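Side-chain contacts in peroxisomal membrane protein PEX15 (Saccharomyces cerevisiae, PDB 5VXV), which tethers the AAA ATPases Pex1 and Pex6 to the peroxisomal membrane, where their complex extracts the import receptor Pex5: residues 144-149 with 182-187; 169-174 with 198-203. One frame throughout, in Å; residues are numbered along the deposited sequence.

Contact 1: residues 144-149 with 182-187; sequences VGLQEL and SPTLKG
Leu-146 and Leu-185 meet methyl to methyl. CD2 of Leu-146 lies 3.6 Å from CD2 of Leu-185. The same Leu-185 methyl also rests against the branch point of its partner, with Leu-146 CG 3.9 Å from Leu-185 CD2. The two side chains cross at a slant, with the Leu-185 methyl against the CG-CD2 bond of Leu-146. A looser approach joins Leu-146 CD2 to Thr-184 CG2 at 4.4 Å. The interaction is purely apolar and small in area, but all three side chains are buried.

The torsions bring the methyls together. Leu-146 leaves its helix toward the other segment, and its CG is trans to the backbone N (chi1 180°), which extends the side chain toward helix 181-187. Leu-185 starts off beside that direction. Its CG stands opposite the carbonyl carbon (chi1 -60°), and with chi2 at -175° CD2 faces Leu-146.

This piece of Pex15 is largely helical and is predicted to belong to its cytoplasmic domain. The contact lays the short helix 181-187 against the first turns of the long helix 143-161. Thr-184 turns its methyl to Leu-146, while its OG1 is hydrogen-bonded to Lys-180 O.

Further out, Leu-146 also packs on Ile-134 of helix 112-136 and on Ile-141. Leu-185 is held through its backbone by hydrogen bonding with Glu-197, and its side chain touches Ile-196 of helix 196-217. Elsewhere on helix 143-161, Asn-95 ND2 is hydrogen-bonded to both Gly-145 O and Glu-148 OE1, which ties this helix to helix 91-108.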
loop_
_atom_site.group_PDB
_atom_site.type_symbol
_atom_site.label_atom_id
_atom_site.label_comp_id
_atom_site.label_asym_id
_atom_site.label_seq_id
_atom_site.Cartn_x
_atom_site.Cartn_y
_atom_site.Cartn_z
ATOM N N VAL A 144 -1.178 -8.748 12.385
ATOM C CA VAL A 144 -0.028 -7.930 12.003
ATOM C C VAL A 144 -0.303 -7.202 10.693
ATOM O O VAL A 144 0.022 -6.016 10.545
ATOM C CB VAL A 144 1.243 -8.794 11.920
ATOM C CG1 VAL A 144 2.425 -7.969 11.408
ATOM C CG2 VAL A 144 1.564 -9.378 13.283
ATOM N N GLY A 145 -0.903 -7.891 9.726
ATOM C CA GLY A 145 -1.247 -7.237 8.474
ATOM C C GLY A 145 -2.251 -6.117 8.662
ATOM O O GLY A 145 -2.180 -5.087 7.984
ATOM N N LEU A 146 -3.200 -6.301 9.584
ATOM C CA LEU A 146 -4.207 -5.271 9.824
ATOM C C LEU A 146 -3.595 -4.050 10.501
ATOM O O LEU A 146 -3.902 -2.913 10.126
ATOM C CB LEU A 146 -5.355 -5.840 10.659
ATOM C CG LEU A 146 -6.491 -4.869 10.992
ATOM C CD1 LEU A 146 -7.041 -4.199 9.740
ATOM C CD2 LEU A 146 -7.601 -5.598 11.732
ATOM N N GLN A 147 -2.716 -4.257 11.487
ATOM C CA GLN A 147 -1.982 -3.130 12.056
ATOM C C GLN A 147 -1.258 -2.356 10.962
ATOM O O GLN A 147 -1.319 -1.123 10.915
ATOM C CB GLN A 147 -0.979 -3.606 13.112
ATOM C CG GLN A 147 -0.192 -2.450 13.738
ATOM C CD GLN A 147 0.937 -2.900 14.643
ATOM O OE1 GLN A 147 1.191 -4.092 14.801
ATOM N NE2 GLN A 147 1.630 -1.936 15.236
ATOM N N GLU A 148 -0.569 -3.068 10.068
ATOM C CA GLU A 148 0.167 -2.396 9.001
ATOM C C GLU A 148 -0.773 -1.606 8.102
ATOM O O GLU A 148 -0.455 -0.483 7.691
ATOM C CB GLU A 148 0.961 -3.416 8.180
ATOM C CG GLU A 148 1.823 -2.786 7.084
ATOM C CD GLU A 148 2.647 -3.803 6.313
ATOM O OE1 GLU A 148 2.060 -4.640 5.597
ATOM O OE2 GLU A 148 3.890 -3.765 6.424
ATOM N N LEU A 149 -1.932 -2.181 7.779
ATOM C CA LEU A 149 -2.890 -1.511 6.906
ATOM C C LEU A 149 -3.348 -0.186 7.508
ATOM O O LEU A 149 -3.389 0.843 6.822
ATOM C CB LEU A 149 -4.083 -2.434 6.648
ATOM C CG LEU A 149 -5.265 -1.840 5.879
ATOM C CD1 LEU A 149 -4.840 -1.389 4.490
ATOM C CD2 LEU A 149 -6.397 -2.851 5.803
ATOM N N SER A 182 -12.787 0.476 16.029
ATOM C CA SER A 182 -12.204 0.441 17.367
ATOM C C SER A 182 -12.575 -0.834 18.113
ATOM O O SER A 182 -11.679 -1.460 18.703
ATOM C CB SER A 182 -12.614 1.692 18.151
ATOM O OG SER A 182 -12.125 1.636 19.481
ATOM N N PRO A 183 -13.838 -1.277 18.132
ATOM C CA PRO A 183 -14.140 -2.571 18.773
ATOM C C PRO A 183 -13.290 -3.718 18.251
ATOM O O PRO A 183 -12.784 -4.520 19.046
ATOM C CB PRO A 183 -15.629 -2.770 18.457
ATOM C CG PRO A 183 -16.164 -1.404 18.257
ATOM C CD PRO A 183 -15.056 -0.597 17.656
ATOM N N THR A 184 -13.130 -3.827 16.930
ATOM C CA THR A 184 -12.281 -4.873 16.367
ATOM C C THR A 184 -10.843 -4.726 16.848
ATOM O O THR A 184 -10.243 -5.683 17.350
ATOM C CB THR A 184 -12.341 -4.831 14.834
ATOM O OG1 THR A 184 -13.629 -5.274 14.391
ATOM C CG2 THR A 184 -11.263 -5.719 14.206
ATOM N N LEU A 185 -10.273 -3.528 16.703
ATOM C CA LEU A 185 -8.852 -3.348 16.984
ATOM C C LEU A 185 -8.542 -3.457 18.473
ATOM O O LEU A 185 -7.428 -3.847 18.841
ATOM C CB LEU A 185 -8.379 -2.001 16.434
ATOM C CG LEU A 185 -8.530 -1.791 14.923
ATOM C CD1 LEU A 185 -7.900 -0.471 14.506
ATOM C CD2 LEU A 185 -7.920 -2.939 14.125
ATOM N N LYS A 186 -9.499 -3.119 19.342
ATOM C CA LYS A 186 -9.289 -3.280 20.778
ATOM C C LYS A 186 -9.382 -4.731 21.227
ATOM O O LYS A 186 -8.834 -5.073 22.280
ATOM C CB LYS A 186 -10.309 -2.458 21.573
ATOM C CG LYS A 186 -10.093 -0.955 21.520
ATOM C CD LYS A 186 -11.021 -0.228 22.490
ATOM C CE LYS A 186 -10.567 -0.387 23.938
ATOM N NZ LYS A 186 -11.385 0.429 24.878
ATOM N N GLY A 187 -10.064 -5.583 20.466
ATOM C CA GLY A 187 -10.269 -6.966 20.831
ATOM C C GLY A 187 -9.283 -7.940 20.232
ATOM O O GLY A 187 -9.367 -9.138 20.522
#

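Contact 2: residues 169-174 with 198-203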
loop_
_atom_site.group_PDB
_atom_site.type_symbol
_atom_site.label_atom_id
_atom_site.label_comp_id
_atom_site.label_asym_id
_atom_site.label_seq_id
_atom_site.Cartn_x
_atom_site.Cartn_y
_atom_site.Cartn_z
ATOM N N ASN A 169 -5.844 12.197 16.866
ATOM C CA ASN A 169 -7.169 12.503 16.338
ATOM C C ASN A 169 -7.400 11.885 14.967
ATOM O O ASN A 169 -8.555 11.725 14.557
ATOM C CB ASN A 169 -7.363 14.017 16.272
ATOM C CG ASN A 169 -7.301 14.669 17.641
HETATM N N MSE A 170 -6.338 11.535 14.250
HETATM C CA MSE A 170 -6.485 10.866 12.967
HETATM C C MSE A 170 -7.044 9.461 13.157
HETATM O O MSE A 170 -7.859 8.990 12.359
HETATM C CB MSE A 170 -5.147 10.801 12.244
HETATM C CG MSE A 170 -4.593 12.155 11.881
HETATM SE SE MSE A 170 -2.787 12.001 11.213
HETATM C CE MSE A 170 -2.679 13.693 10.247
ATOM N N TYR A 171 -6.594 8.791 14.217
ATOM C CA TYR A 171 -7.121 7.466 14.521
ATOM C C TYR A 171 -8.574 7.555 14.969
ATOM O O TYR A 171 -9.434 6.823 14.469
ATOM C CB TYR A 171 -6.272 6.784 15.594
ATOM C CG TYR A 171 -6.815 5.430 15.984
ATOM C CD1 TYR A 171 -6.620 4.325 15.168
ATOM C CD2 TYR A 171 -7.529 5.257 17.160
ATOM C CE1 TYR A 171 -7.121 3.087 15.513
ATOM C CE2 TYR A 171 -8.034 4.022 17.514
ATOM C CZ TYR A 171 -7.826 2.941 16.688
ATOM O OH TYR A 171 -8.325 1.709 17.036
ATOM N N TRP A 172 -8.870 8.456 15.906
ATOM C CA TRP A 172 -10.239 8.577 16.391
ATOM C C TRP A 172 -11.181 9.030 15.284
ATOM O O TRP A 172 -12.338 8.597 15.241
ATOM C CB TRP A 172 -10.290 9.538 17.579
ATOM C CG TRP A 172 -9.395 9.117 18.709
ATOM C CD1 TRP A 172 -8.392 9.848 19.278
ATOM C CD2 TRP A 172 -9.415 7.860 19.395
ATOM N NE1 TRP A 172 -7.791 9.124 20.281
ATOM C CE2 TRP A 172 -8.401 7.900 20.372
ATOM C CE3 TRP A 172 -10.195 6.704 19.280
ATOM C CZ2 TRP A 172 -8.145 6.828 21.228
ATOM C CZ3 TRP A 172 -9.943 5.643 20.134
ATOM C CH2 TRP A 172 -8.925 5.712 21.094
ATOM N N ALA A 173 -10.705 9.880 14.369
ATOM C CA ALA A 173 -11.543 10.301 13.250
ATOM C C ALA A 173 -11.893 9.122 12.353
ATOM O O ALA A 173 -13.049 8.965 11.942
ATOM C CB ALA A 173 -10.839 11.393 12.444
ATOM N N LEU A 174 -10.906 8.284 12.031
ATOM C CA LEU A 174 -11.181 7.092 11.235
ATOM C C LEU A 174 -12.201 6.197 11.926
ATOM O O LEU A 174 -13.112 5.664 11.282
ATOM C CB LEU A 174 -9.881 6.331 10.977
ATOM C CG LEU A 174 -10.006 4.988 10.251
ATOM C CD1 LEU A 174 -10.629 5.164 8.876
ATOM C CD2 LEU A 174 -8.640 4.331 10.145
ATOM N N ASP A 198 -3.964 -0.385 20.873
ATOM C CA ASP A 198 -2.855 0.047 21.719
ATOM C C ASP A 198 -1.608 0.305 20.883
ATOM O O ASP A 198 -0.944 1.338 21.033
ATOM C CB ASP A 198 -2.560 -1.005 22.791
ATOM C CG ASP A 198 -3.722 -1.231 23.740
ATOM O OD1 ASP A 198 -4.541 -0.304 23.926
ATOM O OD2 ASP A 198 -3.809 -2.343 24.310
ATOM N N ALA A 199 -1.280 -0.627 19.987
ATOM C CA ALA A 199 -0.054 -0.510 19.206
ATOM C C ALA A 199 -0.103 0.688 18.266
ATOM O O ALA A 199 0.890 1.410 18.124
ATOM C CB ALA A 199 0.185 -1.798 18.421
ATOM N N ILE A 200 -1.244 0.912 17.608
ATOM C CA ILE A 200 -1.358 2.035 16.680
ATOM C C ILE A 200 -1.187 3.353 17.423
ATOM O O ILE A 200 -0.468 4.253 16.973
ATOM C CB ILE A 200 -2.701 1.976 15.931
ATOM C CG1 ILE A 200 -2.723 0.763 15.000
ATOM C CG2 ILE A 200 -2.945 3.259 15.135
ATOM C CD1 ILE A 200 -4.084 0.456 14.421
ATOM N N LEU A 201 -1.856 3.496 18.569
ATOM C CA LEU A 201 -1.736 4.735 19.329
ATOM C C LEU A 201 -0.305 4.952 19.804
ATOM O O LEU A 201 0.193 6.084 19.797
ATOM C CB LEU A 201 -2.710 4.724 20.507
ATOM C CG LEU A 201 -4.187 4.758 20.105
ATOM C CD1 LEU A 201 -5.077 4.373 21.276
ATOM C CD2 LEU A 201 -4.570 6.134 19.575
ATOM N N ASN A 202 0.378 3.877 20.207
ATOM C CA ASN A 202 1.784 3.996 20.583
ATOM C C ASN A 202 2.633 4.417 19.391
ATOM O O ASN A 202 3.530 5.261 19.521
ATOM C CB ASN A 202 2.288 2.673 21.160
ATOM C CG ASN A 202 3.729 2.752 21.624
ATOM O OD1 ASN A 202 4.036 3.406 22.621
ATOM N ND2 ASN A 202 4.622 2.079 20.906
ATOM N N SER A 203 2.365 3.842 18.216
ATOM C CA SER A 203 3.097 4.239 17.017
ATOM C C SER A 203 2.886 5.716 16.707
ATOM O O SER A 203 3.827 6.413 16.315
ATOM C CB SER A 203 2.672 3.380 15.827
ATOM O OG SER A 203 3.055 2.028 16.008
#
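The Tyr-171 ring wedges into the hollow between Ile-200 and Leu-201. One flank meets isoleucine, with Tyr-171 CD1 3.8 Å from Ile-200 CG2. The other meets leucine, with Tyr-171 CD2 3.9 Å from Leu-201 CD2. Leu-201 is in turn the bump that fills the notch between two rings. Its second methyl, CD1, lies 3.9 Å from Trp-172 CZ2, so the leucine fork serves both aromatic residues. The rings also brace each other: Tyr-171 CD2 stands 3.7 Å above one face of the Trp-172 ring, offset toward its rim. A chi1 of 178° carries the tyrosine ring out toward the other helix. Its OH is hydrogen-bonded to Glu-197 OE2. With an alanine in place of Tyr-171, ring and hydroxyl are gone; a gap would probably open between Ile-200 and Leu-201, and Glu-197 OE2 would probably be left with one partner fewer.

Segments 169-174 and 198-203 run roughly antiparallel (143°), and their axes come within 10.6 Å. Trp-172 lies at the exposed margin, while Tyr-171 and Ile-200 are buried. On the inner side, Ile-200 packs on Ile-150 of helix 143-161, and helix 181-187 lies alongside.

How the contacts relate
From the N terminus, segment 144-149 comes first, then 169-174. Contact 1 closes its loop at 182-187, after the chain has passed through helix 168-177. Contact 2 opens inside that loop and closes beyond it, at 198-203. The two loops therefore cross rather than nest. Together they tie helices 143-161, 168-177, 181-187 and 196-217 into one cluster near the C-terminal end of the piece. The centres lie about 10 Å apart and the contacts touch. Leu-185 links them: its CD1 is 3.4 Å from Tyr-171 OH and 3.9 Å from Ile-200 CD1. Gln-147 adds a second link, with NE2 3.5 Å from Ala-199 CB.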